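Local coordinates for papain-like cysteine protease (Porcine reproductive and respiratory syndrome virus, PDB 3MTV), which is a viral papain-like cysteine protease, nsp1beta, that is also a metal-dependent nuclease and probably blocks host mRNA export and interferon signalling, at residues Thr47-His52 against Gly78-Asp83; Ile145-Phe150 against Glu172-Ile177. All coordinates share one frame; numbering follows the deposited sequence.

How the contacts relate
The two contacts follow in series, neither nesting nor crossing. From the N terminus the chain forms the sheet of strands 3-7 to 54-56 with helix 39-48. Contact 1 then closes a loop of 25 residues that includes strand 68-69, setting the end of this helix against the exit from strand 77-78. Farther along, contact 2 closes a second loop, of 21 residues, and pairs strands 145-150 and 171-181, while strand 158-162, within that loop, adds to the other edge of 145-150. Segment 78-83 and contact 2 fall within the proteinase family. The contact centres are 21 Å apart, yet Phe49 CD2 packs 3.9 Å from Phe150 CZ, so segments 47-52 and 145-150 touch through two phenyl rings.

Contact 1: residues Thr47-His52 against Gly78-Asp83; sequences TSFPPH and GCLPAD
The ring of Phe49 meets Leu80 through its far corner: CZ lies 4.4 Å from Leu80 CD1, a methyl that comes in obliquely. Phe60 meets the same ring edge-to-face, so an aliphatic and an aromatic neighbour both pack on the phenyl. Its CG stands anti to the carbonyl carbon (chi1 -56°), which carries the end of the ring nearer to Leu80 although CB itself does not point there. At its far end 47-52 reaches the second subunit through His52, whose ND1 and NE2 are hydrogen-bonded to Tyr13 OH and Arg24 O of that other chain.

The same Leu80 methyl also lies against Ser48, covering both CB and OG, which are 3.4 and 3.7 Å from Leu80 CD1. Ser48 OG turns back to the carbonyl oxygen of Arg44 one helical turn earlier, so the hydroxyl is satisfied within its own helix while the methyl packs beside it. Beyond it, Thr47 CG2 sits 4.2 Å from Gly78 CA and equally far from Cys79 SG. With CG2 anti to the backbone N, the methyl faces the incoming chain.

The contact is small, mostly buried and apolar, and it seats the C-terminal end of helix 39-48 on the two-stranded 68-69/77-78 unit: Ser48 shares a backbone hydrogen bond with Met71, and Leu80 one with Val69.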
loop_
_atom_site.group_PDB
_atom_site.type_symbol
_atom_site.label_atom_id
_atom_site.label_comp_id
_atom_site.label_asym_id
_atom_site.label_seq_id
_atom_site.Cartn_x
_atom_site.Cartn_y
_atom_site.Cartn_z
ATOM N N THR A 47 -2.336 -13.610 -5.668
ATOM C CA THR A 47 -3.327 -14.473 -6.277
ATOM C C THR A 47 -4.521 -14.653 -5.363
ATOM O O THR A 47 -5.702 -14.651 -5.795
ATOM C CB THR A 47 -2.718 -15.823 -6.738
ATOM O OG1 THR A 47 -2.246 -15.633 -8.079
ATOM C CG2 THR A 47 -3.796 -16.850 -6.834
ATOM N N SER A 48 -4.284 -14.761 -4.078
ATOM C CA SER A 48 -5.458 -15.054 -3.298
ATOM C C SER A 48 -6.149 -13.957 -2.460
ATOM O O SER A 48 -7.331 -14.037 -2.138
ATOM C CB SER A 48 -5.259 -16.389 -2.581
ATOM O OG SER A 48 -4.004 -16.373 -2.034
ATOM N N PHE A 49 -5.473 -12.866 -2.158
ATOM C CA PHE A 49 -6.131 -11.789 -1.372
ATOM C C PHE A 49 -6.464 -10.502 -2.062
ATOM O O PHE A 49 -6.166 -10.333 -3.229
ATOM C CB PHE A 49 -5.304 -11.466 -0.198
ATOM C CG PHE A 49 -5.047 -12.618 0.629
ATOM C CD1 PHE A 49 -3.968 -13.426 0.388
ATOM C CD2 PHE A 49 -5.922 -12.957 1.622
ATOM C CE1 PHE A 49 -3.734 -14.545 1.163
ATOM C CE2 PHE A 49 -5.670 -14.074 2.430
ATOM C CZ PHE A 49 -4.550 -14.849 2.196
ATOM N N PRO A 50 -7.209 -9.625 -1.389
ATOM C CA PRO A 50 -7.365 -8.390 -2.161
ATOM C C PRO A 50 -6.325 -7.328 -1.699
ATOM O O PRO A 50 -5.857 -7.373 -0.529
ATOM C CB PRO A 50 -8.788 -7.977 -1.764
ATOM C CG PRO A 50 -8.908 -8.478 -0.273
ATOM C CD PRO A 50 -8.182 -9.736 -0.246
ATOM N N PRO A 51 -6.069 -6.302 -2.526
ATOM C CA PRO A 51 -5.048 -5.301 -2.273
ATOM C C PRO A 51 -5.293 -4.666 -0.944
ATOM O O PRO A 51 -6.378 -4.622 -0.576
ATOM C CB PRO A 51 -5.331 -4.318 -3.323
ATOM C CG PRO A 51 -6.438 -4.825 -4.217
ATOM C CD PRO A 51 -7.119 -5.759 -3.386
ATOM N N HIS A 52 -4.288 -4.358 -0.160
ATOM C CA HIS A 52 -4.393 -3.321 0.853
ATOM C C HIS A 52 -4.850 -3.976 2.038
ATOM O O HIS A 52 -5.010 -3.311 3.108
ATOM C CB HIS A 52 -5.373 -2.149 0.512
ATOM C CG HIS A 52 -5.132 -1.445 -0.825
ATOM N ND1 HIS A 52 -3.942 -0.800 -1.165
ATOM C CD2 HIS A 52 -5.960 -1.263 -1.890
ATOM C CE1 HIS A 52 -4.063 -0.289 -2.386
ATOM N NE2 HIS A 52 -5.295 -0.527 -2.842
ATOM N N GLY A 78 -7.924 -20.130 -7.009
ATOM C CA GLY A 78 -6.896 -19.548 -6.128
ATOM C C GLY A 78 -5.990 -20.656 -5.647
ATOM O O GLY A 78 -5.532 -21.438 -6.481
ATOM N N CYS A 79 -5.756 -20.741 -4.332
ATOM C CA CYS A 79 -4.863 -21.759 -3.725
ATOM C C CYS A 79 -5.176 -21.773 -2.269
ATOM O O CYS A 79 -4.396 -22.068 -1.307
ATOM C CB CYS A 79 -3.356 -21.518 -3.920
ATOM S SG CYS A 79 -2.562 -19.875 -4.146
ATOM N N LEU A 80 -6.393 -21.419 -2.081
ATOM C CA LEU A 80 -6.793 -21.562 -0.758
ATOM C C LEU A 80 -7.745 -22.725 -0.694
ATOM O O LEU A 80 -8.669 -22.886 -1.561
ATOM C CB LEU A 80 -7.387 -20.263 -0.315
ATOM C CG LEU A 80 -6.361 -19.482 0.451
ATOM C CD1 LEU A 80 -6.576 -18.113 -0.001
ATOM C CD2 LEU A 80 -6.515 -19.655 2.008
ATOM N N PRO A 81 -7.490 -23.534 0.329
ATOM C CA PRO A 81 -8.428 -24.522 0.819
ATOM C C PRO A 81 -9.737 -23.765 1.049
ATOM O O PRO A 81 -9.822 -22.944 2.016
ATOM C CB PRO A 81 -7.874 -24.912 2.220
ATOM C CG PRO A 81 -6.857 -23.894 2.563
ATOM C CD PRO A 81 -6.752 -22.890 1.422
ATOM N N ALA A 82 -10.759 -24.042 0.236
ATOM C CA ALA A 82 -12.093 -23.567 0.682
ATOM C C ALA A 82 -12.577 -23.887 2.127
ATOM O O ALA A 82 -13.199 -23.016 2.692
ATOM C CB ALA A 82 -13.077 -23.833 -0.269
ATOM N N ASP A 83 -12.271 -25.023 2.791
ATOM C CA ASP A 83 -12.525 -25.027 4.268
ATOM C C ASP A 83 -12.312 -23.615 4.930
ATOM O O ASP A 83 -12.753 -23.384 6.063
ATOM C CB ASP A 83 -11.599 -25.990 5.083
ATOM C CG ASP A 83 -11.245 -27.267 4.346
ATOM O OD1 ASP A 83 -12.206 -28.107 4.206
ATOM O OD2 ASP A 83 -10.014 -27.433 3.967
#

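Contact 2: residues Ile145-Phe150 against Glu172-Ile177; sequences IVIQYF and EDLLRI
Ile147 fits into the groove between Leu175 and Ile177 on the neighbouring antiparallel strand. Its CG1 lies beside Leu175 CD1 at 3.8 Å, the two side chains running the same way, while its CD1 reaches Ile177 CD1 at 3.9 Å. Having CG1 anti to the carbonyl carbon (chi1 -53°) and the chain turned again at chi2 lays the ethyl arm along the partner strand. Ile145 extends this row, its CB packing on Ile177 CG1.

At the other end the broad face of the Tyr149 ring lies over the methylene of Glu172, whose CB touches it from 3.3 Å above the plane, offset toward the rim, in a CH-pi contact. Leu174 CG abuts the ring edge in its plane, 3.8 Å from Tyr149 CD1, the side chains crossing at about a right angle. The aromatic thus fills the corner between these two residues. Across the sheet, Val146 CG1 rests on the carboxylate carbon of Asp173 and on Arg176 CG, whose guanidinium goes on to the carbonyl of Thr141.

The shift in register is a classic beta bulge, with Leu174 and Leu175 both opposite Ile147. Ile147 O takes Leu174 N at 2.7 Å, in the carbonyl plane, and a weak second bond from Leu175 N; Leu175 O returns a nearly straight bond to Ile147 N (168°). On either side ordinary pairs resume: Ile177 N bonds Ile145 O at 2.6 Å and Tyr149 N bonds Glu172 O at 3.2 Å.

The backbone ladder therefore absorbs the extra residue while apolar packing continues past it. Gln148 bonds through its backbone to His159, the probable catalytic histidine, and the two side chains come within about 4 Å at their nearest atoms, placing the pairing beside the probable protease site.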
loop_
_atom_site.group_PDB
_atom_site.type_symbol
_atom_site.label_atom_id
_atom_site.label_comp_id
_atom_site.label_asym_id
_atom_site.label_seq_id
_atom_site.Cartn_x
_atom_site.Cartn_y
_atom_site.Cartn_z
ATOM N N ILE A 145 -24.215 -12.965 18.336
ATOM C CA ILE A 145 -23.624 -12.760 17.019
ATOM C C ILE A 145 -22.604 -11.677 16.935
ATOM O O ILE A 145 -22.869 -10.439 17.303
ATOM C CB ILE A 145 -24.616 -12.323 15.930
ATOM C CG1 ILE A 145 -25.971 -12.915 16.104
ATOM C CG2 ILE A 145 -24.241 -12.944 14.639
ATOM C CD1 ILE A 145 -26.435 -13.326 14.789
ATOM N N VAL A 146 -21.503 -12.174 16.347
ATOM C CA VAL A 146 -20.361 -11.388 15.977
ATOM C C VAL A 146 -20.340 -10.973 14.556
ATOM O O VAL A 146 -20.376 -11.809 13.602
ATOM C CB VAL A 146 -19.059 -12.133 16.061
ATOM C CG1 VAL A 146 -18.098 -11.199 16.627
ATOM C CG2 VAL A 146 -19.164 -13.369 16.900
ATOM N N ILE A 147 -20.162 -9.660 14.443
ATOM C CA ILE A 147 -19.819 -9.089 13.162
ATOM C C ILE A 147 -18.320 -8.993 12.975
ATOM O O ILE A 147 -17.621 -8.519 13.874
ATOM C CB ILE A 147 -20.363 -7.680 13.040
ATOM C CG1 ILE A 147 -21.842 -7.634 13.348
ATOM C CG2 ILE A 147 -20.283 -7.259 11.607
ATOM C CD1 ILE A 147 -22.597 -8.505 12.353
ATOM N N GLN A 148 -17.833 -9.446 11.826
ATOM C CA GLN A 148 -16.386 -9.397 11.530
ATOM C C GLN A 148 -15.958 -8.861 10.207
ATOM O O GLN A 148 -16.711 -8.831 9.209
ATOM C CB GLN A 148 -15.731 -10.758 11.640
ATOM C CG GLN A 148 -16.241 -11.498 12.808
ATOM C CD GLN A 148 -15.400 -12.647 13.093
ATOM O OE1 GLN A 148 -14.747 -12.680 14.151
ATOM N NE2 GLN A 148 -15.378 -13.629 12.157
ATOM N N TYR A 149 -14.701 -8.459 10.217
ATOM C CA TYR A 149 -14.110 -7.911 9.032
ATOM C C TYR A 149 -12.883 -8.691 8.850
ATOM O O TYR A 149 -12.288 -9.330 9.730
ATOM C CB TYR A 149 -13.733 -6.447 9.199
ATOM C CG TYR A 149 -12.739 -6.155 10.310
ATOM C CD1 TYR A 149 -13.194 -5.751 11.530
ATOM C CD2 TYR A 149 -11.351 -6.291 10.122
ATOM C CE1 TYR A 149 -12.352 -5.474 12.556
ATOM C CE2 TYR A 149 -10.464 -6.015 11.145
ATOM C CZ TYR A 149 -10.998 -5.601 12.380
ATOM O OH TYR A 149 -10.234 -5.316 13.487
ATOM N N PHE A 150 -12.495 -8.639 7.639
ATOM C CA PHE A 150 -11.293 -9.291 7.343
ATOM C C PHE A 150 -10.110 -8.378 7.345
ATOM O O PHE A 150 -9.959 -7.473 6.436
ATOM C CB PHE A 150 -11.425 -9.658 5.954
ATOM C CG PHE A 150 -10.302 -10.367 5.478
ATOM C CD1 PHE A 150 -9.993 -11.580 6.028
ATOM C CD2 PHE A 150 -9.570 -9.903 4.453
ATOM C CE1 PHE A 150 -8.998 -12.328 5.543
ATOM C CE2 PHE A 150 -8.562 -10.658 3.949
ATOM C CZ PHE A 150 -8.268 -11.861 4.514
ATOM N N GLU A 172 -11.737 -10.837 12.325
ATOM C CA GLU A 172 -11.454 -10.021 13.435
ATOM C C GLU A 172 -12.754 -9.411 13.919
ATOM O O GLU A 172 -13.493 -8.789 13.192
ATOM C CB GLU A 172 -10.535 -8.968 12.872
ATOM C CG GLU A 172 -9.389 -9.608 12.065
ATOM C CD GLU A 172 -8.201 -10.002 13.002
ATOM O OE1 GLU A 172 -8.370 -9.471 14.154
ATOM O OE2 GLU A 172 -7.183 -10.766 12.620
ATOM N N ASP A 173 -13.038 -9.657 15.170
ATOM C CA ASP A 173 -14.327 -9.364 15.707
ATOM C C ASP A 173 -14.450 -7.878 15.646
ATOM O O ASP A 173 -13.683 -7.165 16.200
ATOM C CB ASP A 173 -14.376 -9.771 17.201
ATOM C CG ASP A 173 -14.465 -11.273 17.421
ATOM O OD1 ASP A 173 -14.901 -11.564 18.538
ATOM O OD2 ASP A 173 -14.105 -12.157 16.577
ATOM N N LEU A 174 -15.506 -7.418 15.046
ATOM C CA LEU A 174 -15.858 -6.022 15.073
ATOM C C LEU A 174 -16.844 -5.637 16.154
ATOM O O LEU A 174 -16.490 -4.863 17.032
ATOM C CB LEU A 174 -16.588 -5.758 13.810
ATOM C CG LEU A 174 -16.317 -4.396 13.250
ATOM C CD1 LEU A 174 -17.551 -3.934 12.591
ATOM C CD2 LEU A 174 -15.952 -3.447 14.316
ATOM N N LEU A 175 -18.119 -6.053 16.033
ATOM C CA LEU A 175 -19.086 -6.031 17.202
ATOM C C LEU A 175 -20.119 -7.086 17.281
ATOM O O LEU A 175 -20.099 -8.110 16.501
ATOM C CB LEU A 175 -19.898 -4.776 17.401
ATOM C CG LEU A 175 -20.378 -4.196 16.078
ATOM C CD1 LEU A 175 -21.726 -4.572 15.616
ATOM C CD2 LEU A 175 -20.343 -2.697 16.154
ATOM N N ARG A 176 -21.009 -6.819 18.262
ATOM C CA ARG A 176 -21.909 -7.887 18.705
ATOM C C ARG A 176 -23.228 -7.362 18.614
ATOM O O ARG A 176 -23.450 -6.180 18.954
ATOM C CB ARG A 176 -21.576 -8.468 20.083
ATOM C CG ARG A 176 -20.341 -9.499 19.940
ATOM C CD ARG A 176 -20.097 -10.390 21.175
ATOM N NE ARG A 176 -20.815 -9.904 22.371
ATOM C CZ ARG A 176 -21.081 -10.664 23.421
ATOM N NH1 ARG A 176 -20.700 -11.936 23.449
ATOM N NH2 ARG A 176 -21.727 -10.149 24.436
ATOM N N ILE A 177 -24.072 -8.216 18.025
ATOM C CA ILE A 177 -25.525 -7.930 17.961
ATOM C C ILE A 177 -26.451 -9.127 18.199
ATOM O O ILE A 177 -26.011 -10.252 18.411
ATOM C CB ILE A 177 -25.919 -7.399 16.593
ATOM C CG1 ILE A 177 -25.117 -8.094 15.534
ATOM C CG2 ILE A 177 -25.605 -5.938 16.440
ATOM C CD1 ILE A 177 -25.900 -8.462 14.361
#